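PDB 6FTF: protein kinase A regulatory subunit, putative from Trypanosoma cruzi, which probably holds the catalytic subunit of a cAMP-independent protein kinase A in check and binds nucleoside analogues in two cyclic nucleotide-binding domains. Local coordinates for residues A[44-48]-A[176-182]; A[75-79]-A[118-122]; A[80-84]-A[108-114]. One frame throughout, in Å; residues are numbered along the deposited sequence.

Interaction 1. Residues A[44-48]-A[176-182]; sequences VLFSF and QLADALS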
loop_
_atom_site.group_PDB
_atom_site.type_symbol
_atom_site.label_atom_id
_atom_site.label_comp_id
_atom_site.label_asym_id
_atom_site.label_seq_id
_atom_site.Cartn_x
_atom_site.Cartn_y
_atom_site.Cartn_z
ATOM N N VAL A 44 2.387 -4.245 1.206
ATOM C CA VAL A 44 3.313 -3.213 0.754
ATOM C C VAL A 44 4.772 -3.648 0.734
ATOM O O VAL A 44 5.577 -3.014 0.037
ATOM C CB VAL A 44 3.176 -1.916 1.570
ATOM C CG1 VAL A 44 1.756 -1.405 1.533
ATOM C CG2 VAL A 44 3.695 -2.109 2.995
ATOM N N LEU A 45 5.161 -4.678 1.484
ATOM C CA LEU A 45 6.562 -5.088 1.500
ATOM C C LEU A 45 7.023 -5.653 0.170
ATOM O O LEU A 45 8.233 -5.751 -0.051
ATOM C CB LEU A 45 6.788 -6.150 2.572
ATOM C CG LEU A 45 6.596 -5.684 4.009
ATOM C CD1 LEU A 45 6.584 -6.862 4.960
ATOM C CD2 LEU A 45 7.667 -4.682 4.418
ATOM N N PHE A 46 6.096 -6.022 -0.709
ATOM C CA PHE A 46 6.412 -6.658 -1.986
ATOM C C PHE A 46 6.048 -5.777 -3.174
ATOM O O PHE A 46 6.039 -6.253 -4.310
ATOM C CB PHE A 46 5.710 -8.016 -2.065
ATOM C CG PHE A 46 5.933 -8.865 -0.843
ATOM C CD1 PHE A 46 7.031 -9.691 -0.726
ATOM C CD2 PHE A 46 5.060 -8.785 0.212
ATOM C CE1 PHE A 46 7.229 -10.439 0.419
ATOM C CE2 PHE A 46 5.253 -9.528 1.362
ATOM C CZ PHE A 46 6.335 -10.345 1.465
ATOM N N SER A 47 5.805 -4.489 -2.930
ATOM C CA SER A 47 5.176 -3.604 -3.902
ATOM C C SER A 47 5.905 -3.556 -5.236
ATOM O O SER A 47 5.256 -3.404 -6.280
ATOM C CB SER A 47 5.105 -2.178 -3.363
ATOM O OG SER A 47 4.265 -2.098 -2.240
ATOM N N PHE A 48 7.232 -3.561 -5.227
ATOM C CA PHE A 48 7.997 -3.334 -6.447
ATOM C C PHE A 48 8.653 -4.599 -6.992
ATOM O O PHE A 48 9.512 -4.517 -7.869
ATOM C CB PHE A 48 8.930 -2.121 -6.276
ATOM C CG PHE A 48 8.151 -0.849 -6.040
ATOM C CD1 PHE A 48 7.535 -0.198 -7.106
ATOM C CD2 PHE A 48 7.917 -0.376 -4.752
ATOM C CE1 PHE A 48 6.745 0.907 -6.904
ATOM C CE2 PHE A 48 7.134 0.736 -4.541
ATOM C CZ PHE A 48 6.542 1.388 -5.617
ATOM N N GLN A 176 4.683 2.567 6.201
ATOM C CA GLN A 176 3.960 1.541 5.445
ATOM C C GLN A 176 3.426 2.105 4.132
ATOM O O GLN A 176 3.457 1.428 3.098
ATOM C CB GLN A 176 2.842 0.984 6.329
ATOM C CG GLN A 176 1.862 0.015 5.744
ATOM C CD GLN A 176 1.012 -0.569 6.839
ATOM O OE1 GLN A 176 0.068 0.068 7.340
ATOM N NE2 GLN A 176 1.381 -1.738 7.273
ATOM N N LEU A 177 2.951 3.348 4.145
ATOM C CA LEU A 177 2.580 4.018 2.904
ATOM C C LEU A 177 3.808 4.218 2.017
ATOM O O LEU A 177 3.774 3.952 0.810
ATOM C CB LEU A 177 1.878 5.336 3.236
ATOM C CG LEU A 177 1.591 6.238 2.051
ATOM C CD1 LEU A 177 0.689 5.591 1.018
ATOM C CD2 LEU A 177 0.987 7.523 2.547
ATOM N N ALA A 178 4.902 4.714 2.597
ATOM C CA ALA A 178 6.110 4.961 1.814
ATOM C C ALA A 178 6.571 3.705 1.081
ATOM O O ALA A 178 7.093 3.789 -0.045
ATOM C CB ALA A 178 7.238 5.472 2.708
ATOM N N ASP A 179 6.423 2.530 1.714
ATOM C CA ASP A 179 6.834 1.264 1.105
ATOM C C ASP A 179 6.178 1.034 -0.252
ATOM O O ASP A 179 6.714 0.289 -1.070
ATOM C CB ASP A 179 6.434 0.095 2.019
ATOM C CG ASP A 179 7.335 -0.093 3.228
ATOM O OD1 ASP A 179 8.552 0.192 3.137
ATOM O OD2 ASP A 179 6.816 -0.559 4.272
ATOM N N ALA A 180 5.004 1.610 -0.483
ATOM C CA ALA A 180 4.207 1.379 -1.685
ATOM C C ALA A 180 4.261 2.543 -2.668
ATOM O O ALA A 180 3.588 2.486 -3.703
ATOM C CB ALA A 180 2.753 1.076 -1.307
ATOM N N LEU A 181 5.053 3.584 -2.405
ATOM C CA LEU A 181 5.073 4.767 -3.259
ATOM C C LEU A 181 6.228 4.733 -4.245
ATOM O O LEU A 181 7.325 4.253 -3.950
ATOM C CB LEU A 181 5.191 6.045 -2.429
ATOM C CG LEU A 181 4.008 6.378 -1.531
ATOM C CD1 LEU A 181 4.335 7.596 -0.689
ATOM C CD2 LEU A 181 2.751 6.611 -2.319
ATOM N N SER A 182 5.965 5.289 -5.422
ATOM C CA SER A 182 6.991 5.648 -6.383
ATOM C C SER A 182 6.716 7.071 -6.830
ATOM O O SER A 182 5.713 7.664 -6.449
ATOM C CB SER A 182 7.029 4.678 -7.573
ATOM O OG SER A 182 5.828 4.742 -8.313
HETATM O O HOH W 1 8.072 -2.029 -0.691
#

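Interaction 2. Residues A[75-79]-A[118-122]; sequences AGQTT and TPVVA. With 7CI (7-cyano-7-deazainosine), chain F.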
loop_
_atom_site.group_PDB
_atom_site.type_symbol
_atom_site.label_atom_id
_atom_site.label_comp_id
_atom_site.label_asym_id
_atom_site.label_seq_id
_atom_site.Cartn_x
_atom_site.Cartn_y
_atom_site.Cartn_z
ATOM N N ALA A 75 9.026 -9.966 22.447
ATOM C CA ALA A 75 10.010 -8.899 22.573
ATOM C C ALA A 75 11.312 -9.449 23.137
ATOM O O ALA A 75 11.310 -10.188 24.131
ATOM C CB ALA A 75 9.461 -7.804 23.488
ATOM N N GLY A 76 12.426 -9.116 22.478
ATOM C CA GLY A 76 13.753 -9.516 22.904
ATOM C C GLY A 76 14.318 -10.733 22.195
ATOM O O GLY A 76 15.534 -10.960 22.245
ATOM N N GLN A 77 13.473 -11.526 21.543
ATOM C CA GLN A 77 13.942 -12.756 20.928
ATOM C C GLN A 77 14.926 -12.474 19.801
ATOM O O GLN A 77 14.772 -11.517 19.035
ATOM C CB GLN A 77 12.763 -13.534 20.363
ATOM C CG GLN A 77 11.992 -14.316 21.393
ATOM C CD GLN A 77 10.905 -15.159 20.761
ATOM O OE1 GLN A 77 10.204 -14.717 19.850
ATOM N NE2 GLN A 77 10.775 -16.395 21.225
ATOM N N THR A 78 15.935 -13.339 19.699
ATOM C CA THR A 78 16.913 -13.315 18.618
ATOM C C THR A 78 16.810 -14.543 17.725
ATOM O O THR A 78 17.640 -14.720 16.825
ATOM C CB THR A 78 18.329 -13.232 19.192
ATOM O OG1 THR A 78 18.610 -14.412 19.956
ATOM C CG2 THR A 78 18.474 -12.011 20.075
ATOM N N THR A 79 15.809 -15.388 17.951
ATOM C CA THR A 79 15.669 -16.672 17.284
ATOM C C THR A 79 14.500 -16.712 16.309
ATOM O O THR A 79 14.137 -17.794 15.838
ATOM C CB THR A 79 15.479 -17.756 18.340
ATOM O OG1 THR A 79 14.392 -17.392 19.193
ATOM C CG2 THR A 79 16.730 -17.904 19.174
ATOM N N THR A 118 17.504 -6.218 14.061
ATOM C CA THR A 118 17.428 -6.013 15.495
ATOM C C THR A 118 16.581 -7.119 16.119
ATOM O O THR A 118 15.739 -7.718 15.435
ATOM C CB THR A 118 16.838 -4.616 15.767
ATOM O OG1 THR A 118 17.077 -4.213 17.124
ATOM C CG2 THR A 118 15.337 -4.557 15.431
ATOM N N PRO A 119 16.794 -7.423 17.399
ATOM C CA PRO A 119 15.935 -8.410 18.058
ATOM C C PRO A 119 14.492 -7.939 18.076
ATOM O O PRO A 119 14.191 -6.764 17.876
ATOM C CB PRO A 119 16.516 -8.499 19.476
ATOM C CG PRO A 119 17.922 -8.077 19.329
ATOM C CD PRO A 119 17.884 -6.990 18.289
ATOM N N VAL A 120 13.585 -8.888 18.308
ATOM C CA VAL A 120 12.159 -8.591 18.249
ATOM C C VAL A 120 11.829 -7.392 19.120
ATOM O O VAL A 120 12.129 -7.370 20.319
ATOM C CB VAL A 120 11.337 -9.832 18.638
ATOM C CG1 VAL A 120 9.867 -9.488 18.692
ATOM C CG2 VAL A 120 11.602 -10.970 17.638
ATOM N N VAL A 121 11.165 -6.406 18.520
ATOM C CA VAL A 121 10.865 -5.162 19.219
ATOM C C VAL A 121 9.616 -5.293 20.083
ATOM O O VAL A 121 9.579 -4.802 21.220
ATOM C CB VAL A 121 10.737 -4.024 18.194
ATOM C CG1 VAL A 121 10.290 -2.724 18.852
ATOM C CG2 VAL A 121 12.063 -3.819 17.461
ATOM N N ALA A 122 8.568 -5.923 19.562
ATOM C CA ALA A 122 7.290 -6.030 20.248
ATOM C C ALA A 122 6.795 -7.469 20.200
ATOM O O ALA A 122 7.117 -8.225 19.279
ATOM C CB ALA A 122 6.229 -5.138 19.595
HETATM C C1 7CI F . 5.093 -5.208 14.479
HETATM N N1 7CI F . 5.249 -3.862 15.115
HETATM O O1 7CI F . 5.457 -6.197 15.429
HETATM C C2 7CI F . 4.401 -2.848 14.933
HETATM N N2 7CI F . 3.294 -2.757 14.153
HETATM O O2 7CI F . 5.385 -6.193 12.391
HETATM C C3 7CI F . 2.628 -1.589 14.134
HETATM N N3 7CI F . 3.062 -0.502 14.904
HETATM O O3 7CI F . 7.885 -6.734 12.939
HETATM C C4 7CI F . 4.172 -0.579 15.686
HETATM N N4 7CI F . 7.565 -0.899 18.097
HETATM C C5 7CI F . 4.896 -1.771 15.735
HETATM O O5 7CI F . 4.495 0.455 16.339
HETATM C C6 7CI F . 6.080 -2.223 16.433
HETATM C C7 7CI F . 6.225 -3.550 16.005
HETATM C C8 7CI F . 6.891 -1.498 17.344
HETATM C C9 7CI F . 5.976 -5.394 13.333
HETATM C C10 7CI F . 7.140 -6.002 13.919
HETATM C C11 7CI F . 6.532 -6.959 14.924
HETATM C C12 7CI F . 7.527 -7.371 16.100
HETATM O O4 7CI F . 8.148 -6.221 16.633
#

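Interaction 3. Residues A[80-84]-A[108-114]; sequences CNKLY and AVGELEL. With 7CI (7-cyano-7-deazainosine), chain F.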
loop_
_atom_site.group_PDB
_atom_site.type_symbol
_atom_site.label_atom_id
_atom_site.label_comp_id
_atom_site.label_asym_id
_atom_site.label_seq_id
_atom_site.Cartn_x
_atom_site.Cartn_y
_atom_site.Cartn_z
ATOM N N CYS A 80 13.888 -15.567 16.009
ATOM C CA CYS A 80 12.783 -15.536 15.062
ATOM C C CYS A 80 13.353 -15.397 13.655
ATOM O O CYS A 80 13.557 -16.397 12.963
ATOM C CB CYS A 80 11.832 -14.396 15.422
ATOM S SG CYS A 80 10.481 -14.230 14.249
ATOM N N ASN A 81 13.656 -14.173 13.237
ATOM C CA ASN A 81 14.309 -13.929 11.955
ATOM C C ASN A 81 13.473 -14.449 10.795
ATOM O O ASN A 81 14.010 -14.860 9.771
ATOM C CB ASN A 81 15.705 -14.553 11.907
ATOM C CG ASN A 81 16.524 -14.235 13.137
ATOM O OD1 ASN A 81 16.721 -13.069 13.472
ATOM N ND2 ASN A 81 16.986 -15.274 13.829
ATOM N N LYS A 82 12.155 -14.430 10.950
ATOM C CA LYS A 82 11.223 -14.882 9.928
ATOM C C LYS A 82 10.186 -13.796 9.692
ATOM O O LYS A 82 9.893 -12.998 10.588
ATOM C CB LYS A 82 10.527 -16.162 10.377
ATOM C CG LYS A 82 11.464 -17.357 10.439
ATOM C CD LYS A 82 10.792 -18.582 11.050
ATOM C CE LYS A 82 10.758 -18.520 12.558
ATOM N NZ LYS A 82 12.101 -18.842 13.137
ATOM N N LEU A 83 9.644 -13.769 8.479
ATOM C CA LEU A 83 8.574 -12.855 8.093
ATOM C C LEU A 83 7.289 -13.659 7.956
ATOM O O LEU A 83 7.261 -14.664 7.248
ATOM C CB LEU A 83 8.908 -12.209 6.758
ATOM C CG LEU A 83 7.888 -11.212 6.211
ATOM C CD1 LEU A 83 7.814 -9.970 7.064
ATOM C CD2 LEU A 83 8.248 -10.846 4.767
ATOM N N TYR A 84 6.233 -13.232 8.628
ATOM C CA TYR A 84 4.946 -13.916 8.597
ATOM C C TYR A 84 3.953 -13.027 7.869
ATOM O O TYR A 84 3.802 -11.860 8.227
ATOM C CB TYR A 84 4.412 -14.130 10.015
ATOM C CG TYR A 84 5.244 -15.051 10.842
ATOM C CD1 TYR A 84 6.416 -14.628 11.427
ATOM C CD2 TYR A 84 4.874 -16.380 11.002
ATOM C CE1 TYR A 84 7.187 -15.510 12.182
ATOM C CE2 TYR A 84 5.621 -17.255 11.730
ATOM C CZ TYR A 84 6.777 -16.824 12.305
ATOM O OH TYR A 84 7.518 -17.737 13.033
ATOM N N ALA A 108 1.727 -8.183 7.588
ATOM C CA ALA A 108 2.975 -8.853 7.914
ATOM C C ALA A 108 3.405 -8.561 9.342
ATOM O O ALA A 108 3.173 -7.464 9.868
ATOM C CB ALA A 108 4.089 -8.330 7.002
ATOM N N VAL A 109 4.087 -9.528 9.951
ATOM C CA VAL A 109 4.842 -9.302 11.178
ATOM C C VAL A 109 6.244 -9.864 11.014
ATOM O O VAL A 109 6.460 -10.885 10.350
ATOM C CB VAL A 109 4.174 -9.860 12.456
ATOM C CG1 VAL A 109 2.906 -9.075 12.777
ATOM C CG2 VAL A 109 3.909 -11.355 12.335
ATOM N N GLY A 110 7.205 -9.195 11.654
ATOM C CA GLY A 110 8.601 -9.571 11.591
ATOM C C GLY A 110 9.431 -8.715 10.667
ATOM O O GLY A 110 10.656 -8.880 10.610
ATOM N N GLU A 111 8.797 -7.804 9.939
ATOM C CA GLU A 111 9.526 -7.019 8.957
ATOM C C GLU A 111 10.430 -5.979 9.597
ATOM O O GLU A 111 11.464 -5.642 9.027
ATOM C CB GLU A 111 8.546 -6.377 7.969
ATOM C CG GLU A 111 7.929 -5.052 8.374
ATOM C CD GLU A 111 7.011 -5.093 9.569
ATOM O OE1 GLU A 111 6.765 -3.978 10.117
ATOM O OE2 GLU A 111 6.522 -6.179 9.947
ATOM N N LEU A 112 10.057 -5.469 10.762
ATOM C CA LEU A 112 10.883 -4.473 11.430
ATOM C C LEU A 112 12.249 -5.058 11.764
ATOM O O LEU A 112 13.295 -4.433 11.532
ATOM C CB LEU A 112 10.151 -4.027 12.694
ATOM C CG LEU A 112 10.630 -2.823 13.490
ATOM C CD1 LEU A 112 10.632 -1.570 12.661
ATOM C CD2 LEU A 112 9.695 -2.632 14.659
ATOM N N GLU A 113 12.246 -6.288 12.274
ATOM C CA GLU A 113 13.464 -6.966 12.663
ATOM C C GLU A 113 14.323 -7.330 11.460
ATOM O O GLU A 113 15.552 -7.254 11.531
ATOM C CB GLU A 113 13.082 -8.228 13.423
ATOM C CG GLU A 113 12.441 -7.956 14.774
ATOM C CD GLU A 113 11.027 -7.386 14.736
ATOM O OE1 GLU A 113 10.288 -7.600 13.735
ATOM O OE2 GLU A 113 10.635 -6.728 15.716
ATOM N N LEU A 114 13.697 -7.760 10.359
ATOM C CA LEU A 114 14.449 -8.136 9.164
ATOM C C LEU A 114 15.003 -6.924 8.434
ATOM O O LEU A 114 16.134 -6.957 7.943
ATOM C CB LEU A 114 13.571 -8.973 8.239
ATOM C CG LEU A 114 13.264 -10.375 8.744
ATOM C CD1 LEU A 114 12.195 -11.022 7.901
ATOM C CD2 LEU A 114 14.511 -11.210 8.750
HETATM C C1 7CI F . 5.093 -5.208 14.479
HETATM N N1 7CI F . 5.249 -3.862 15.115
HETATM O O1 7CI F . 5.457 -6.197 15.429
HETATM C C2 7CI F . 4.401 -2.848 14.933
HETATM N N2 7CI F . 3.294 -2.757 14.153
HETATM O O2 7CI F . 5.385 -6.193 12.391
HETATM C C3 7CI F . 2.628 -1.589 14.134
HETATM N N3 7CI F . 3.062 -0.502 14.904
HETATM O O3 7CI F . 7.885 -6.734 12.939
HETATM C C4 7CI F . 4.172 -0.579 15.686
HETATM N N4 7CI F . 7.565 -0.899 18.097
HETATM C C5 7CI F . 4.896 -1.771 15.735
HETATM O O5 7CI F . 4.495 0.455 16.339
HETATM C C6 7CI F . 6.080 -2.223 16.433
HETATM C C7 7CI F . 6.225 -3.550 16.005
HETATM C C8 7CI F . 6.891 -1.498 17.344
HETATM C C9 7CI F . 5.976 -5.394 13.333
HETATM C C10 7CI F . 7.140 -6.002 13.919
HETATM C C11 7CI F . 6.532 -6.959 14.924
HETATM C C12 7CI F . 7.527 -7.371 16.100
HETATM O O4 7CI F . 8.148 -6.221 16.633
HETATM O O HOH W 2 11.596 -11.176 11.883
#

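Interaction 1. Residues A[44-48]-A[176-182]
Val44 pushes its two methyls against the end of helix 171-178, and the tight part of this contact gathers round it. CG2 sits 3.5 Å from Gln176 O and 3.6 Å from Asp179 CB, wedged between that carbonyl and the Asp179 side chain. CG1, placed anti to the carbonyl carbon of its own residue, shares the Gln176 carbonyl and also meets the methyl of Ala180, its CB at 3.9 Å. The side chains of Val44 and Asp179 cross at about a right angle; OD2 of the aspartate lies alongside CG2, while a salt bridge from OD2 to Arg153 of helix 149-160 holds the carboxylate. Met266 and Cys267 of helix 264-268 also press on Val44, so the valine is buried between that helix and the end of helix 171-178.

No direct hydrogen bond joins the two segments. A water does the work, donating to Val44 O at 2.8 Å and to Asp179 O at 2.7 Å. Val44 O also accepts from Ser47 OG at 2.8 Å, the donor tilted 31° from the carbonyl plane, and this bond holds the hydroxyl beside Ala180.

Toward Phe48 the contact opens to solvent. This exposed ring, which Arg152 of helix 149-160 also touches, brings its CE2 edge to Asp179 O, near the ring plane, while CZ comes obliquely to Leu181 O at 3.4 Å. CE1 lies 3.8 Å from Ser182 CB, where the chain has become the edge strand 181-186. The ring thus lies along a run of carbonyls without any apolar side chain of that segment to grip.

Ala178 to Leu181 form a type I beta turn that leads from helix 171-178 into strand 181-186, the first of the second cyclic nucleotide-binding domain; the contact seats the 44-48 loop against this helix-to-strand junction between tandem domains.

Interaction 2. Residues A[75-79]-A[118-122]
Thr78 and Pro119 lie side by side and point the same way, the CG2 methyl of Thr78 4.0 Å from Pro119 CG at the exposed end of the contact. The next residue, Val120, aims its side chain at the facing loop. Its CG2 packs against Gln77 CB at 3.9 Å, while CG1, set anti to the backbone N (chi1 175°), reaches the backbone of Ala75. In one of two conformers the Gln77 chain runs on extended, and its OE1 accepts from the backbone N of Glu74.

The backbones run nearly antiparallel, and Val120 is gripped through both its N and its O. Gly76 N donates to Val120 O at 2.8 Å, and Val120 N donates to Gln77 O at 3.0 Å.

Val121 turns the opposite way, its CG1 3.4 Å from the cyano nitrogen N4 of 7-cyano-7-deazainosine. Ala122 N donates to the ligand's 5'-hydroxyl oxygen O4 at 3.0 Å. One backbone therefore serves two partners: bonds at Val120 tie it to 75-79, while Val121 gives the cyano group an apolar neighbour and Ala122 offers an N-H and a methyl to O4, probably near where a cyclic nucleotide would carry its phosphate.

Interaction 3. Residues A[80-84]-A[108-114]
Leu83 and Leu114 make the apolar centre, with Leu83 CB 3.7 Å from Leu114 CD1. Leu83 CG stands anti to its backbone N (chi1 -180°), which carries CD1 over the start of helix 111-116, 3.8 Å from Glu111 CB. Tyr141 of helix 138-145 touches both leucines.

Farther out, Tyr84 and Val109 pair in antiparallel, hydrogen-bonded fashion. Tyr84 N donates to Val109 O at 2.9 Å, and Val109 N returns a bond to Tyr84 O. On the face these two share, Val109 CG2 rests on Tyr84 CB. Gly110, the helix N-cap, follows with a positive phi (102°) and lets Lys82 O come within 3.8 Å of its CA; a water bridges Lys82 O to Gly110 O.

At the polar edge lies the ribose of 7-cyano-7-deazainosine. Glu111 OE2 accepts from its O2 at 2.7 Å, while Tyr172 holds Glu111 OE1. Glu113 bends at chi2 (71°) and grips two hydroxyls, OE1 taking O3 and OE2 taking O4, both at 2.7 Å. Gly110 N donates to O3 at 2.9 Å. Glu113 thus accepts from the very two oxygens that a cyclic phosphate would link, a chemistry suited to an uncharged nucleoside and probably unfavourable to a cyclic nucleotide.

In the fold
Interactions 2 and 3 share the first cyclic nucleotide-binding domain and one bound nucleoside, and Glu113 joins them: its OE2 also takes the backbone N of Val121, so the carboxylate that holds the sugar is positioned by the 118-122 loop. Interaction 3 is core, built on leucines and a strand pair; interaction 2, whose centre lies about 25 Å from the centre of the chain, is partly exposed and relies on backbone bonds between loops. Interaction 1, buried near the chain's centre, has neither strand pairing nor direct hydrogen bonds and joins the two domains. It meets interaction 3 through Leu45, whose CD1 packs on Ala108, Leu83 and Glu111, and through Phe46 on Leu83.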